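Local coordinates for endo-beta-mannanase (Opitutaceae bacterium TAV5, PDB 7BOB), which acts as an exo-beta-1,4-mannosidase of glycoside hydrolase family 5 in the termite hindgut, probably releasing mannose from the ends of beta-mannan-derived chains, at residues I127-A131 with R177-A181; L279-T284 with Y298-L303. One frame throughout, in Å; residues are numbered along the deposited sequence.

Overall arrangement
From the N terminus the chain first winds through a (beta/alpha)8 barrel, the catalytic fold of family 5 glycoside hydrolases, and then enters a C-terminal domain built on a separate mixed sheet. Contact 1 comes first: it packs helix 124-141 against helix 168-183 and closes a long loop that runs in through strand 151-154, joining two neighbours of the outer helical layer. Contact 2 follows in series, with no nesting or crossing, and closes a short loop in which strand 277-282 meets the helix that comes directly after it, 292-309. One contact thus ties helix to helix, the other barrel wall to helix; the centres of contact 1 and contact 2 lie about 33 Å apart, and the two do not touch.

Contact 1: residues I127-A131 with R177-A181; sequences IERGA and RMTGA
Glu128 and Arg177 meet end-on across the interface of two helices, one guanidinium nitrogen to each carboxylate oxygen. Arg177 NH2 gives to Glu128 OE1 at 3.1 Å, and Arg177 NH1 to the syn lone pair of Glu128 OE2 at 3.2 Å. Both oxygens lie near the guanidinium plane, yet the carboxylate is turned 33° from it, a twisted version of the bidentate salt bridge. Arg177 gets there folded rather than extended: bends at chi2 (-75°) and chi3 bring its head to the flank of the neighbouring helix, where Ile127 CG2 covers one face, 3.6 Å from Arg177 NH1. The helices are 124-141 and 168-183, consecutive members of the outer layer of a (beta/alpha)8 barrel, and their segments cross at -30°. Beside the charged pair runs Met178, its chain bent at chi2 and chi3 until the thioether lies along the opposing backbone. Met178 SD sits 3.5 Å from Ala131 N and equally close to Gly130 C, and Met178 CE the same distance from Ile127 O. Further along, Ala181 CB packs against the backbone of Ala131, 3.6 Å from Ala131 O.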
ATOM      1  N   ILE A 127       4.356 -24.654  17.430  1.00 51.39           N
ATOM      2  CA  ILE A 127       3.135 -25.107  18.080  1.00 51.16           C
ATOM      3  C   ILE A 127       3.466 -26.166  19.128  1.00 55.11           C
ATOM      4  O   ILE A 127       3.085 -26.045  20.301  1.00 55.89           O
ATOM      5  CB  ILE A 127       2.124 -25.608  17.037  1.00 51.25           C
ATOM      6  CG1 ILE A 127       1.575 -24.418  16.239  1.00 53.15           C
ATOM      7  CG2 ILE A 127       0.963 -26.301  17.705  1.00 55.69           C
ATOM      8  CD1 ILE A 127       0.606 -24.796  15.118  1.00 47.36           C
ATOM      9  N   GLU A 128       4.240 -27.186  18.740  1.00 56.26           N
ATOM     10  CA  GLU A 128       4.604 -28.234  19.691  1.00 57.03           C
ATOM     11  C   GLU A 128       5.434 -27.676  20.842  1.00 52.96           C
ATOM     12  O   GLU A 128       5.094 -27.880  22.010  1.00 56.85           O
ATOM     13  CB  GLU A 128       5.341 -29.369  18.970  1.00 59.84           C
ATOM     14  CG  GLU A 128       4.441 -30.165  18.006  1.00 58.16           C
ATOM     15  CD  GLU A 128       2.973 -30.224  18.471  1.00 67.00           C
ATOM     16  OE1 GLU A 128       2.697 -30.703  19.597  1.00 69.26           O
ATOM     17  OE2 GLU A 128       2.084 -29.791  17.706  1.00 71.85           O
ATOM     18  N   ARG A 129       6.523 -26.960  20.535  1.00 51.55           N
ATOM     19  CA  ARG A 129       7.340 -26.372  21.597  1.00 50.44           C
ATOM     20  C   ARG A 129       6.522 -25.429  22.478  1.00 54.42           C
ATOM     21  O   ARG A 129       6.740 -25.362  23.693  1.00 52.60           O
ATOM     22  CB  ARG A 129       8.539 -25.635  21.005  1.00 50.81           C
ATOM     23  CG  ARG A 129       9.590 -26.542  20.391  1.00 56.13           C
ATOM     24  CD  ARG A 129      10.552 -27.095  21.442  1.00 61.64           C
ATOM     25  NE  ARG A 129      10.082 -28.358  22.023  1.00 61.71           N
ATOM     26  CZ  ARG A 129       9.935 -28.561  23.327  1.00 66.66           C
ATOM     27  NH1 ARG A 129      10.237 -27.586  24.168  1.00 69.25           N
ATOM     28  NH2 ARG A 129       9.498 -29.729  23.796  1.00 67.72           N
ATOM     29  N   GLY A 130       5.572 -24.697  21.891  1.00 51.56           N
ATOM     30  CA  GLY A 130       4.750 -23.806  22.693  1.00 49.69           C
ATOM     31  C   GLY A 130       3.842 -24.558  23.646  1.00 52.67           C
ATOM     32  O   GLY A 130       3.733 -24.203  24.823  1.00 50.95           O
ATOM     33  N   ALA A 131       3.193 -25.620  23.161  1.00 55.07           N
ATOM     34  CA  ALA A 131       2.330 -26.423  24.022  1.00 55.54           C
ATOM     35  C   ALA A 131       3.117 -27.013  25.188  1.00 54.60           C
ATOM     36  O   ALA A 131       2.695 -26.926  26.347  1.00 52.85           O
ATOM     37  CB  ALA A 131       1.664 -27.534  23.208  1.00 55.91           C
ATOM     38  N   ARG A 177      -4.885 -24.771  21.218  1.00 55.65           N
ATOM     39  CA  ARG A 177      -3.819 -25.677  21.637  1.00 55.63           C
ATOM     40  C   ARG A 177      -3.143 -25.196  22.913  1.00 52.48           C
ATOM     41  O   ARG A 177      -2.831 -26.005  23.792  1.00 55.35           O
ATOM     42  CB  ARG A 177      -2.793 -25.836  20.525  1.00 53.48           C
ATOM     43  CG  ARG A 177      -3.281 -26.666  19.343  1.00 59.45           C
ATOM     44  CD  ARG A 177      -3.323 -28.150  19.664  1.00 58.29           C
ATOM     45  NE  ARG A 177      -2.113 -28.603  20.345  1.00 64.19           N
ATOM     46  CZ  ARG A 177      -1.040 -29.100  19.733  1.00 62.65           C
ATOM     47  NH1 ARG A 177      -1.009 -29.223  18.418  1.00 61.84           N
ATOM     48  NH2 ARG A 177       0.005 -29.489  20.445  1.00 66.90           N
ATOM     49  N   MET A 178      -2.896 -23.891  23.036  1.00 51.52           N
ATOM     50  CA  MET A 178      -2.179 -23.402  24.206  1.00 52.33           C
ATOM     51  C   MET A 178      -3.073 -23.387  25.443  1.00 54.58           C
ATOM     52  O   MET A 178      -2.607 -23.672  26.544  1.00 50.92           O
ATOM     53  CB  MET A 178      -1.611 -22.010  23.954  1.00 54.41           C
ATOM     54  CG  MET A 178      -0.618 -21.934  22.822  1.00 52.30           C
ATOM     55  SD  MET A 178       0.649 -23.219  22.932  1.00 52.66           S
ATOM     56  CE  MET A 178       0.411 -24.082  21.390  1.00 52.92           C
ATOM     57  N   THR A 179      -4.355 -23.053  25.290  1.00 57.78           N
ATOM     58  CA  THR A 179      -5.265 -23.200  26.419  1.00 55.95           C
ATOM     59  C   THR A 179      -5.437 -24.671  26.781  1.00 54.34           C
ATOM     60  O   THR A 179      -5.462 -25.025  27.962  1.00 55.20           O
ATOM     61  CB  THR A 179      -6.626 -22.572  26.109  1.00 55.14           C
ATOM     62  OG1 THR A 179      -7.178 -23.181  24.927  1.00 54.48           O
ATOM     63  CG2 THR A 179      -6.504 -21.059  25.931  1.00 52.61           C
ATOM     64  N   GLY A 180      -5.566 -25.540  25.778  1.00 55.89           N
ATOM     65  CA  GLY A 180      -5.729 -26.955  26.057  1.00 57.02           C
ATOM     66  C   GLY A 180      -4.548 -27.536  26.811  1.00 57.51           C
ATOM     67  O   GLY A 180      -4.720 -28.388  27.690  1.00 56.40           O
ATOM     68  N   ALA A 181      -3.336 -27.077  26.478  1.00 57.24           N
ATOM     69  CA  ALA A 181      -2.137 -27.526  27.183  1.00 57.42           C
ATOM     70  C   ALA A 181      -2.163 -27.090  28.639  1.00 60.31           C
ATOM     71  O   ALA A 181      -1.760 -27.844  29.534  1.00 60.26           O
ATOM     72  CB  ALA A 181      -0.887 -26.976  26.497  1.00 54.80           C
TER

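Contact 2: residues L279-T284 with Y298-L303; sequences LQEFGT and YLRAIL
Leu303 lies over one face of the Phe282 ring, its CD2 methyl 4.0 Å from the ring centroid and 24° off the normal, a CH-pi contact shifted toward the rim. Leu299 comes in differently: its CD2 meets the ring edge in plane, 4.0 Å from Phe282 CE2. In Phe282 a chi1 of 75° sets CG between the backbone N and carbonyl carbon, turning the ring across both leucines. Ile302 CD1 adds an oblique touch, and Phe354 and Trp316 meet the same ring edge-to-face. With an alanine in place of Phe282, the methyls of Leu299, Ile302 and Leu303 would probably lose their shared ring and Phe354 and Trp316 their edge-to-face partner. Farther on, Thr284 and Tyr298 slide past each other in opposite directions, Thr284 CG2 3.8 Å from Tyr298 CD2, while Thr284 OG1 bonds to Leu286 O. All this joins the end of strand 277-282 and the loop after it to helix 292-309, within a beta-alpha-beta unit of the barrel. A water in the tyrosine ring plane accepts from Tyr298 OH at 2.6 Å and donates to Gly283 O at 3.0 Å. The two segments share no direct hydrogen bond: hydrocarbon packing joins them, and one water gives the buried hydroxyl an acceptor and the Gly283 carbonyl a donor.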
ATOM      1  N   LEU A 279      -9.644  -4.983  32.959  1.00 47.48           N
ATOM      2  CA  LEU A 279      -8.791  -3.883  32.511  1.00 43.35           C
ATOM      3  C   LEU A 279      -7.374  -4.236  32.928  1.00 44.54           C
ATOM      4  O   LEU A 279      -6.862  -3.784  33.956  1.00 47.21           O
ATOM      5  CB  LEU A 279      -9.232  -2.548  33.098  1.00 45.85           C
ATOM      6  CG  LEU A 279      -8.502  -1.326  32.527  1.00 46.98           C
ATOM      7  CD1 LEU A 279      -8.746  -1.216  31.033  1.00 43.80           C
ATOM      8  CD2 LEU A 279      -8.885  -0.008  33.229  1.00 43.74           C
ATOM      9  N   GLN A 280      -6.733  -5.076  32.107  1.00 43.65           N
ATOM     10  CA  GLN A 280      -5.481  -5.722  32.492  1.00 42.81           C
ATOM     11  C   GLN A 280      -4.285  -4.784  32.444  1.00 46.41           C
ATOM     12  O   GLN A 280      -3.247  -5.077  33.062  1.00 42.47           O
ATOM     13  CB  GLN A 280      -5.231  -6.912  31.584  1.00 46.30           C
ATOM     14  CG  GLN A 280      -4.100  -7.830  32.028  1.00 45.99           C
ATOM     15  CD  GLN A 280      -3.900  -8.919  31.032  1.00 47.03           C
ATOM     16  OE1 GLN A 280      -3.850  -8.658  29.825  1.00 44.37           O
ATOM     17  NE2 GLN A 280      -3.814 -10.156  31.509  1.00 45.29           N
ATOM     18  N   GLU A 281      -4.414  -3.669  31.728  1.00 45.22           N
ATOM     19  CA  GLU A 281      -3.370  -2.660  31.602  1.00 46.02           C
ATOM     20  C   GLU A 281      -4.064  -1.332  31.372  1.00 47.47           C
ATOM     21  O   GLU A 281      -4.853  -1.210  30.430  1.00 46.38           O
ATOM     22  CB  GLU A 281      -2.436  -2.908  30.409  1.00 42.84           C
ATOM     23  CG  GLU A 281      -1.375  -3.965  30.547  1.00 47.40           C
ATOM     24  CD  GLU A 281      -0.501  -4.021  29.276  1.00 46.75           C
ATOM     25  OE1 GLU A 281      -0.427  -2.994  28.545  1.00 45.45           O
ATOM     26  OE2 GLU A 281       0.066  -5.092  28.989  1.00 46.06           O
ATOM     27  N   PHE A 282      -3.737  -0.339  32.189  1.00 41.14           N
ATOM     28  CA  PHE A 282      -4.111   1.020  31.868  1.00 43.68           C
ATOM     29  C   PHE A 282      -3.028   1.922  32.425  1.00 43.46           C
ATOM     30  O   PHE A 282      -2.370   1.578  33.408  1.00 40.60           O
ATOM     31  CB  PHE A 282      -5.491   1.370  32.441  1.00 45.60           C
ATOM     32  CG  PHE A 282      -5.468   1.595  33.905  1.00 45.00           C
ATOM     33  CD1 PHE A 282      -5.457   0.518  34.782  1.00 41.95           C
ATOM     34  CD2 PHE A 282      -5.399   2.884  34.413  1.00 44.79           C
ATOM     35  CE1 PHE A 282      -5.416   0.733  36.156  1.00 45.80           C
ATOM     36  CE2 PHE A 282      -5.347   3.106  35.777  1.00 43.88           C
ATOM     37  CZ  PHE A 282      -5.362   2.029  36.654  1.00 44.29           C
ATOM     38  N   GLY A 283      -2.827   3.066  31.787  1.00 43.64           N
ATOM     39  CA  GLY A 283      -1.771   3.956  32.235  1.00 47.09           C
ATOM     40  C   GLY A 283      -1.960   5.329  31.648  1.00 44.57           C
ATOM     41  O   GLY A 283      -2.751   5.516  30.721  1.00 45.74           O
ATOM     42  N   THR A 284      -1.248   6.297  32.218  1.00 45.04           N
ATOM     43  CA  THR A 284      -1.294   7.636  31.645  1.00 45.27           C
ATOM     44  C   THR A 284      -0.137   7.921  30.709  1.00 42.23           C
ATOM     45  O   THR A 284      -0.233   8.865  29.922  1.00 42.29           O
ATOM     46  CB  THR A 284      -1.297   8.720  32.730  1.00 43.24           C
ATOM     47  OG1 THR A 284      -0.126   8.571  33.543  1.00 46.03           O
ATOM     48  CG2 THR A 284      -2.572   8.640  33.586  1.00 43.68           C
ATOM     49  N   TYR A 298      -7.675  12.861  34.513  1.00 42.60           N
ATOM     50  CA  TYR A 298      -7.912  11.771  33.574  1.00 43.83           C
ATOM     51  C   TYR A 298      -8.330  10.506  34.306  1.00 42.11           C
ATOM     52  O   TYR A 298      -9.305   9.841  33.925  1.00 44.59           O
ATOM     53  CB  TYR A 298      -6.650  11.520  32.738  1.00 45.68           C
ATOM     54  CG  TYR A 298      -6.708  10.283  31.873  1.00 44.86           C
ATOM     55  CD1 TYR A 298      -7.352  10.306  30.638  1.00 46.47           C
ATOM     56  CD2 TYR A 298      -6.094   9.099  32.274  1.00 47.13           C
ATOM     57  CE1 TYR A 298      -7.403   9.182  29.830  1.00 44.64           C
ATOM     58  CE2 TYR A 298      -6.118   7.961  31.460  1.00 45.61           C
ATOM     59  CZ  TYR A 298      -6.778   8.008  30.247  1.00 49.10           C
ATOM     60  OH  TYR A 298      -6.822   6.884  29.451  1.00 52.22           O
ATOM     61  N   LEU A 299      -7.594  10.155  35.362  1.00 41.69           N
ATOM     62  CA  LEU A 299      -7.901   8.929  36.081  1.00 44.98           C
ATOM     63  C   LEU A 299      -9.272   9.014  36.728  1.00 46.80           C
ATOM     64  O   LEU A 299     -10.038   8.040  36.690  1.00 44.53           O
ATOM     65  CB  LEU A 299      -6.819   8.641  37.120  1.00 44.71           C
ATOM     66  CG  LEU A 299      -5.447   8.298  36.518  1.00 47.36           C
ATOM     67  CD1 LEU A 299      -4.423   8.097  37.610  1.00 44.38           C
ATOM     68  CD2 LEU A 299      -5.514   7.076  35.611  1.00 44.32           C
ATOM     69  N   ARG A 300      -9.619  10.187  37.283  1.00 44.47           N
ATOM     70  CA  ARG A 300     -10.928  10.332  37.913  1.00 49.44           C
ATOM     71  C   ARG A 300     -12.058  10.204  36.908  1.00 48.84           C
ATOM     72  O   ARG A 300     -13.196   9.933  37.310  1.00 48.92           O
ATOM     73  CB  ARG A 300     -11.027  11.671  38.671  1.00 46.84           C
ATOM     74  CG  ARG A 300     -10.302  11.571  40.027  1.00 48.15           C
ATOM     75  CD  ARG A 300      -9.747  12.904  40.516  1.00 48.51           C
ATOM     76  NE  ARG A 300      -8.944  12.693  41.718  1.00 49.05           N
ATOM     77  CZ  ARG A 300      -9.451  12.372  42.913  1.00 50.03           C
ATOM     78  NH1 ARG A 300     -10.760  12.240  43.064  1.00 46.58           N
ATOM     79  NH2 ARG A 300      -8.650  12.170  43.953  1.00 47.42           N
ATOM     80  N   ALA A 301     -11.782  10.393  35.614  1.00 44.01           N
ATOM     81  CA  ALA A 301     -12.824  10.132  34.633  1.00 43.41           C
ATOM     82  C   ALA A 301     -12.824   8.669  34.177  1.00 47.22           C
ATOM     83  O   ALA A 301     -13.866   8.004  34.196  1.00 49.56           O
ATOM     84  CB  ALA A 301     -12.664  11.073  33.430  1.00 44.02           C
ATOM     85  N   ILE A 302     -11.672   8.135  33.778  1.00 43.77           N
ATOM     86  CA  ILE A 302     -11.734   6.872  33.050  1.00 46.33           C
ATOM     87  C   ILE A 302     -12.003   5.680  33.959  1.00 47.61           C
ATOM     88  O   ILE A 302     -12.654   4.721  33.529  1.00 47.67           O
ATOM     89  CB  ILE A 302     -10.454   6.658  32.228  1.00 46.28           C
ATOM     90  CG1 ILE A 302      -9.245   6.609  33.145  1.00 44.58           C
ATOM     91  CG2 ILE A 302     -10.327   7.747  31.148  1.00 43.98           C
ATOM     92  CD1 ILE A 302      -8.363   5.415  32.863  1.00 49.46           C
ATOM     93  N   LEU A 303     -11.529   5.707  35.220  1.00 45.59           N
ATOM     94  CA  LEU A 303     -11.713   4.538  36.081  1.00 45.79           C
ATOM     95  C   LEU A 303     -13.179   4.308  36.435  1.00 49.98           C
ATOM     96  O   LEU A 303     -13.659   3.173  36.261  1.00 47.88           O
ATOM     97  CB  LEU A 303     -10.830   4.658  37.326  1.00 48.02           C
ATOM     98  CG  LEU A 303      -9.336   4.577  37.001  1.00 48.25           C
ATOM     99  CD1 LEU A 303      -8.504   4.794  38.272  1.00 47.05           C
ATOM    100  CD2 LEU A 303      -9.006   3.227  36.339  1.00 43.86           C
TER
HETATM  101  O   HOH W   1      -5.554   4.709  30.166  1.00 45.84           O